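Local coordinates for signal recognition particle subunit SRP68 (Chaetomium thermophilum, PDB 4P3G), which probably binds 7S RNA through the domain described here, remodels it, and serves in the signal recognition particle that targets nascent proteins to the endoplasmic reticulum, at residues 15-20 against 28-33; 104-109 against 154-159. One frame throughout, in Å; residues are numbered along the deposited sequence.

Overall arrangement
Two helix-helix contacts of the largely helical RNA-binding domain of SRP68 show how such a domain is tied together. Contact 1 joins two successive N-terminal helices, 10-21 and 27-44; contact 2 follows it in series along the chain and joins helix 103-128 to the C-terminal end of helix 136-156. Their centres lie 22 Å apart, with about 7 Å between nearest atoms, so they do not touch. Helix 71-93 links them: its Glu81 and Trp84 serve contact 1, while Ala87, Met90 and Lys91 serve contact 2. His86 of the same helix meets both Arg31 and His108.

Contact 1 (15-20 against 28-33); sequences VTSREK and ATYRTQ
Ser17 begins the contact by packing its backbone and its CB against the aromatic ring of Tyr30, where the successive helices 10-21 and 27-44 cross. Its carbonyl oxygen O lies 3.4 Å from Tyr30 CE1, approaching the ring obliquely, and its CB lies 3.5 Å from Tyr30 OH. The hydroxyl OG takes no part, being hydrogen-bonded one turn back to the carbonyl oxygen of Phe13.

Arg18 comes next and brings its main chain over one face of the same ring, with CA 4.1 Å above the plane and offset toward the rim. Its CG reaches the far end of the ring, 3.7 Å from Tyr30 OH. From CG to NE the chain is extended, carrying the guanidinium past the tyrosine with its plane 78° from that of the ring. Tyr30 can enter this site because its CG is anti to its own backbone N (chi1 -173°), which sends the ring toward helix 10-21. Both polar ends then share one acceptor: Glu81 OE1 forms a salt bridge with Arg18 NE and a hydrogen bond with Tyr30 OH, which would be expected to hold the two side chains together.

Lys20 closes the segment at the more exposed margin. Its CD methylene lies 3.3 Å from Gln33 OE1, an apolar carbon beside an amide oxygen, with no hydrogen bond across the pair.

The two short segments cross at 120°, their axes 9.8 Å apart at closest approach. Tyr30 and Gln33 also touch Ala21 of helix 10-21. Helix 71-93 completes the surroundings, with Trp84 in a cation-pi interaction with Arg18 and packed against Tyr30, while Ala85 touches both Tyr30 and Arg31.

Contact 2 (104-109 against 154-159); sequences RTRSHI and LFEKQN
Arg106 reaches from helix 103-128 to the carbonyl of Glu156, where a Schellman motif ends helix 136-156. The motif illustrates how a helix terminus can meet a neighbouring helix: Gln158 takes a positive phi, Asn159 N bonds back to Leu154 O at 3.0 Å, and a weak bond runs from Gln158 N to Phe155 O. A side chain from helix 103-128 supplies a further donor to this end.

Arg106 buries the most surface here. Its aliphatic chain is extended as far as CD and then bends (chi3 -66°), bringing NH1 to the carbonyl of Glu156. NH1 donates to Glu156 O at a modelled distance of 2.5 Å, shorter than such a bond normally is, so that the exact length is doubtful at this resolution. The acceptor lies at the edge of the guanidinium, near its plane, and the donor lies in the plane of the carbonyl. NH2 is engaged by Thr98 OG1, so two residues would be expected to restrain the rotation of the group.

Glu156 contributes more than its carbonyl. Its carboxylate is held by a salt bridge from OE2 to Lys91 of helix 71-93, and its chain packs on Val110 and Leu113. OE1 stands 4.3 Å from Arg106 NH1, well out of the guanidinium plane, where the opposite charges may attract without any N-H pointing at the oxygen. Ile109 CG2 borders the same oxygen at 4.2 Å.

Gln158 lies across one face of the guanidinium at the more exposed side of the contact. The two side chains run at about a right angle, although their flat ends are inclined by just 32°. As modelled, Gln158 NE2 and Arg106 NH2 are both donors and form no hydrogen bond; the amide carbon CD of Gln158 sits 3.4 Å above the guanidinium plane, offset toward its rim.

Contact 1 (15-20 against 28-33)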
loop_
_atom_site.group_PDB
_atom_site.type_symbol
_atom_site.label_atom_id
_atom_site.label_comp_id
_atom_site.label_asym_id
_atom_site.label_seq_id
_atom_site.Cartn_x
_atom_site.Cartn_y
_atom_site.Cartn_z
ATOM N N VAL A 15 21.728 21.073 0.496
ATOM C CA VAL A 15 21.696 20.446 1.822
ATOM C C VAL A 15 22.859 20.923 2.715
ATOM O O VAL A 15 22.674 21.133 3.915
ATOM C CB VAL A 15 21.692 18.899 1.728
ATOM C CG1 VAL A 15 22.005 18.275 3.079
ATOM C CG2 VAL A 15 20.358 18.411 1.216
ATOM N N THR A 16 24.036 21.136 2.126
ATOM C CA THR A 16 25.187 21.621 2.876
ATOM C C THR A 16 24.908 22.991 3.487
ATOM O O THR A 16 25.123 23.201 4.677
ATOM C CB THR A 16 26.423 21.729 1.994
ATOM O OG1 THR A 16 26.881 20.416 1.649
ATOM C CG2 THR A 16 27.543 22.473 2.727
ATOM N N SER A 17 24.408 23.918 2.677
ATOM C CA SER A 17 24.132 25.265 3.151
ATOM C C SER A 17 23.104 25.255 4.267
ATOM O O SER A 17 23.235 25.995 5.243
ATOM C CB SER A 17 23.616 26.144 2.020
ATOM O OG SER A 17 24.536 26.190 0.959
ATOM N N ARG A 18 22.104 24.387 4.144
ATOM C CA ARG A 18 21.057 24.326 5.143
ATOM C C ARG A 18 21.682 23.813 6.431
ATOM O O ARG A 18 21.477 24.394 7.500
ATOM C CB ARG A 18 19.936 23.407 4.682
ATOM C CG ARG A 18 19.171 23.942 3.499
ATOM C CD ARG A 18 17.980 23.077 3.250
ATOM N NE ARG A 18 17.227 23.439 2.056
ATOM C CZ ARG A 18 16.181 22.749 1.613
ATOM N NH1 ARG A 18 15.767 21.656 2.260
ATOM N NH2 ARG A 18 15.545 23.154 0.527
ATOM N N GLU A 19 22.518 22.783 6.305
ATOM C CA GLU A 19 23.208 22.216 7.451
ATOM C C GLU A 19 24.145 23.239 8.076
ATOM O O GLU A 19 24.293 23.231 9.294
ATOM C CB GLU A 19 23.979 20.954 7.090
ATOM C CG GLU A 19 23.100 19.772 6.704
ATOM C CD GLU A 19 23.916 18.615 6.173
ATOM O OE1 GLU A 19 25.150 18.778 6.082
ATOM O OE2 GLU A 19 23.334 17.553 5.852
ATOM N N LYS A 20 24.788 24.091 7.265
ATOM C CA LYS A 20 25.719 25.093 7.799
ATOM C C LYS A 20 25.007 26.057 8.733
ATOM O O LYS A 20 25.435 26.282 9.864
ATOM C CB LYS A 20 26.354 25.946 6.696
ATOM C CG LYS A 20 27.132 27.131 7.329
ATOM C CD LYS A 20 27.575 28.238 6.387
ATOM C CE LYS A 20 28.663 27.803 5.449
ATOM N NZ LYS A 20 28.979 28.901 4.509
ATOM N N ALA A 28 16.329 32.090 10.219
ATOM C CA ALA A 28 16.630 33.505 10.190
ATOM C C ALA A 28 18.119 33.652 9.905
ATOM O O ALA A 28 18.517 34.498 9.113
ATOM C CB ALA A 28 16.243 34.154 11.469
ATOM N N THR A 29 18.929 32.778 10.500
ATOM C CA THR A 29 20.382 32.785 10.300
ATOM C C THR A 29 20.776 32.492 8.867
ATOM O O THR A 29 21.612 33.170 8.288
ATOM C CB THR A 29 21.063 31.686 11.145
ATOM O OG1 THR A 29 20.671 31.804 12.516
ATOM C CG2 THR A 29 22.576 31.744 11.011
ATOM N N TYR A 30 20.119 31.492 8.298
ATOM C CA TYR A 30 20.391 31.009 6.954
ATOM C C TYR A 30 20.210 32.122 5.965
ATOM O O TYR A 30 21.083 32.413 5.148
ATOM C CB TYR A 30 19.413 29.857 6.628
ATOM C CG TYR A 30 19.654 29.126 5.315
ATOM C CD1 TYR A 30 20.937 28.879 4.849
ATOM C CD2 TYR A 30 18.594 28.651 4.569
ATOM C CE1 TYR A 30 21.148 28.200 3.671
ATOM C CE2 TYR A 30 18.796 27.981 3.390
ATOM C CZ TYR A 30 20.078 27.755 2.946
ATOM O OH TYR A 30 20.274 27.076 1.768
ATOM N N ARG A 31 19.067 32.768 6.102
ATOM C CA ARG A 31 18.648 33.832 5.229
ATOM C C ARG A 31 19.670 34.966 5.183
ATOM O O ARG A 31 19.955 35.519 4.112
ATOM C CB ARG A 31 17.298 34.311 5.715
ATOM C CG ARG A 31 16.671 35.345 4.882
ATOM C CD ARG A 31 15.395 35.692 5.554
ATOM N NE ARG A 31 14.771 36.863 4.977
ATOM C CZ ARG A 31 13.824 37.538 5.598
ATOM N NH1 ARG A 31 13.440 37.137 6.805
ATOM N NH2 ARG A 31 13.285 38.607 5.028
ATOM N N THR A 32 20.226 35.302 6.348
ATOM C CA THR A 32 21.278 36.299 6.421
ATOM C C THR A 32 22.482 35.758 5.664
ATOM O O THR A 32 22.994 36.408 4.757
ATOM C CB THR A 32 21.698 36.625 7.892
ATOM O OG1 THR A 32 20.661 37.357 8.558
ATOM C CG2 THR A 32 22.956 37.451 7.917
ATOM N N GLN A 33 22.900 34.545 6.018
ATOM C CA GLN A 33 24.083 33.940 5.423
ATOM C C GLN A 33 23.963 33.904 3.918
ATOM O O GLN A 33 24.876 34.285 3.210
ATOM C CB GLN A 33 24.283 32.520 5.951
ATOM C CG GLN A 33 24.594 32.436 7.440
ATOM C CD GLN A 33 24.972 31.034 7.890
ATOM O OE1 GLN A 33 24.912 30.081 7.107
ATOM N NE2 GLN A 33 25.359 30.901 9.156
#

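Contact 2 (104-109 against 154-159)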
loop_
_atom_site.group_PDB
_atom_site.type_symbol
_atom_site.label_atom_id
_atom_site.label_comp_id
_atom_site.label_asym_id
_atom_site.label_seq_id
_atom_site.Cartn_x
_atom_site.Cartn_y
_atom_site.Cartn_z
ATOM N N ARG A 104 -3.170 35.420 5.281
ATOM C CA ARG A 104 -2.260 36.354 4.612
ATOM C C ARG A 104 -0.799 35.903 4.644
ATOM O O ARG A 104 -0.109 35.857 3.621
ATOM C CB ARG A 104 -2.314 37.708 5.322
ATOM C CG ARG A 104 -1.254 38.695 4.850
ATOM C CD ARG A 104 -1.309 40.044 5.591
ATOM N NE ARG A 104 -0.278 40.976 5.118
ATOM C CZ ARG A 104 -0.400 41.807 4.084
ATOM N NH1 ARG A 104 -1.546 41.881 3.425
ATOM N NH2 ARG A 104 0.607 42.606 3.748
ATOM N N THR A 105 -0.357 35.516 5.832
ATOM C CA THR A 105 1.011 35.092 6.049
ATOM C C THR A 105 1.240 33.834 5.259
ATOM O O THR A 105 2.315 33.633 4.709
ATOM C CB THR A 105 1.308 34.882 7.541
ATOM O OG1 THR A 105 1.275 36.151 8.204
ATOM C CG2 THR A 105 2.681 34.269 7.744
ATOM N N ARG A 106 0.231 32.977 5.211
ATOM C CA ARG A 106 0.343 31.758 4.420
ATOM C C ARG A 106 0.558 32.111 2.962
ATOM O O ARG A 106 1.314 31.450 2.271
ATOM C CB ARG A 106 -0.890 30.867 4.570
ATOM C CG ARG A 106 -0.760 29.580 3.775
ATOM C CD ARG A 106 -2.005 28.723 3.906
ATOM N NE ARG A 106 -2.130 28.267 5.282
ATOM C CZ ARG A 106 -1.501 27.201 5.771
ATOM N NH1 ARG A 106 -0.728 26.456 4.981
ATOM N NH2 ARG A 106 -1.662 26.868 7.047
ATOM N N SER A 107 -0.112 33.160 2.498
ATOM C CA SER A 107 0.004 33.557 1.106
ATOM C C SER A 107 1.421 34.001 0.763
ATOM O O SER A 107 1.934 33.664 -0.305
ATOM C CB SER A 107 -0.976 34.671 0.788
ATOM O OG SER A 107 -0.720 35.174 -0.511
ATOM N N HIS A 108 2.042 34.747 1.682
ATOM C CA HIS A 108 3.406 35.258 1.515
ATOM C C HIS A 108 4.426 34.110 1.579
ATOM O O HIS A 108 5.412 34.081 0.844
ATOM C CB HIS A 108 3.708 36.313 2.582
ATOM C CG HIS A 108 4.963 37.088 2.339
ATOM N ND1 HIS A 108 5.718 37.624 3.357
ATOM C CD2 HIS A 108 5.602 37.433 1.185
ATOM C CE1 HIS A 108 6.767 38.256 2.854
ATOM N NE2 HIS A 108 6.711 38.154 1.536
ATOM N N ILE A 109 4.183 33.175 2.486
ATOM C CA ILE A 109 5.000 31.977 2.597
ATOM C C ILE A 109 4.946 31.168 1.306
ATOM O O ILE A 109 5.961 30.717 0.804
ATOM C CB ILE A 109 4.533 31.119 3.768
ATOM C CG1 ILE A 109 4.930 31.815 5.066
ATOM C CG2 ILE A 109 5.177 29.766 3.711
ATOM C CD1 ILE A 109 4.528 31.072 6.291
ATOM N N LEU A 154 3.389 23.593 -2.838
ATOM C CA LEU A 154 1.999 23.112 -2.875
ATOM C C LEU A 154 1.569 22.516 -1.533
ATOM O O LEU A 154 0.401 22.600 -1.131
ATOM C CB LEU A 154 1.809 22.098 -3.989
ATOM C CG LEU A 154 2.002 22.613 -5.415
ATOM C CD1 LEU A 154 2.298 21.435 -6.344
ATOM C CD2 LEU A 154 0.788 23.422 -5.876
ATOM N N PHE A 155 2.524 21.931 -0.831
ATOM C CA PHE A 155 2.257 21.429 0.511
ATOM C C PHE A 155 1.824 22.578 1.464
ATOM O O PHE A 155 0.900 22.407 2.267
ATOM C CB PHE A 155 3.508 20.739 1.028
ATOM C CG PHE A 155 3.362 20.139 2.376
ATOM C CD1 PHE A 155 3.567 20.925 3.517
ATOM C CD2 PHE A 155 3.085 18.784 2.530
ATOM C CE1 PHE A 155 3.450 20.379 4.798
ATOM C CE2 PHE A 155 2.972 18.213 3.807
ATOM C CZ PHE A 155 3.152 19.014 4.943
ATOM N N GLU A 156 2.487 23.736 1.373
ATOM C CA GLU A 156 2.142 24.890 2.198
ATOM C C GLU A 156 0.796 25.511 1.793
ATOM O O GLU A 156 0.063 26.060 2.625
ATOM C CB GLU A 156 3.244 25.933 2.121
ATOM C CG GLU A 156 4.499 25.540 2.885
ATOM C CD GLU A 156 4.245 25.252 4.347
ATOM O OE1 GLU A 156 3.541 26.067 4.986
ATOM O OE2 GLU A 156 4.750 24.217 4.852
ATOM N N LYS A 157 0.486 25.426 0.507
ATOM C CA LYS A 157 -0.771 25.912 -0.036
ATOM C C LYS A 157 -1.895 24.945 0.325
ATOM O O LYS A 157 -3.072 25.213 0.071
ATOM C CB LYS A 157 -0.654 26.020 -1.547
ATOM C CG LYS A 157 -1.654 26.925 -2.239
ATOM C CD LYS A 157 -1.196 27.150 -3.689
ATOM C CE LYS A 157 -2.033 28.176 -4.417
ATOM N NZ LYS A 157 -1.463 28.381 -5.778
ATOM N N GLN A 158 -1.515 23.800 0.891
ATOM C CA GLN A 158 -2.477 22.788 1.306
ATOM C C GLN A 158 -3.192 22.161 0.105
ATOM O O GLN A 158 -4.314 21.664 0.207
ATOM C CB GLN A 158 -3.437 23.381 2.347
ATOM C CG GLN A 158 -2.749 23.505 3.681
ATOM C CD GLN A 158 -3.493 24.358 4.686
ATOM O OE1 GLN A 158 -4.479 25.026 4.364
ATOM N NE2 GLN A 158 -3.000 24.359 5.920
ATOM N N ASN A 159 -2.520 22.187 -1.036
ATOM C CA ASN A 159 -3.028 21.566 -2.244
ATOM C C ASN A 159 -2.429 20.171 -2.349
ATOM O O ASN A 159 -1.465 19.952 -3.077
ATOM C CB ASN A 159 -2.665 22.440 -3.438
ATOM C CG ASN A 159 -3.312 21.980 -4.716
ATOM O OD1 ASN A 159 -3.863 20.872 -4.799
ATOM N ND2 ASN A 159 -3.271 22.841 -5.729
#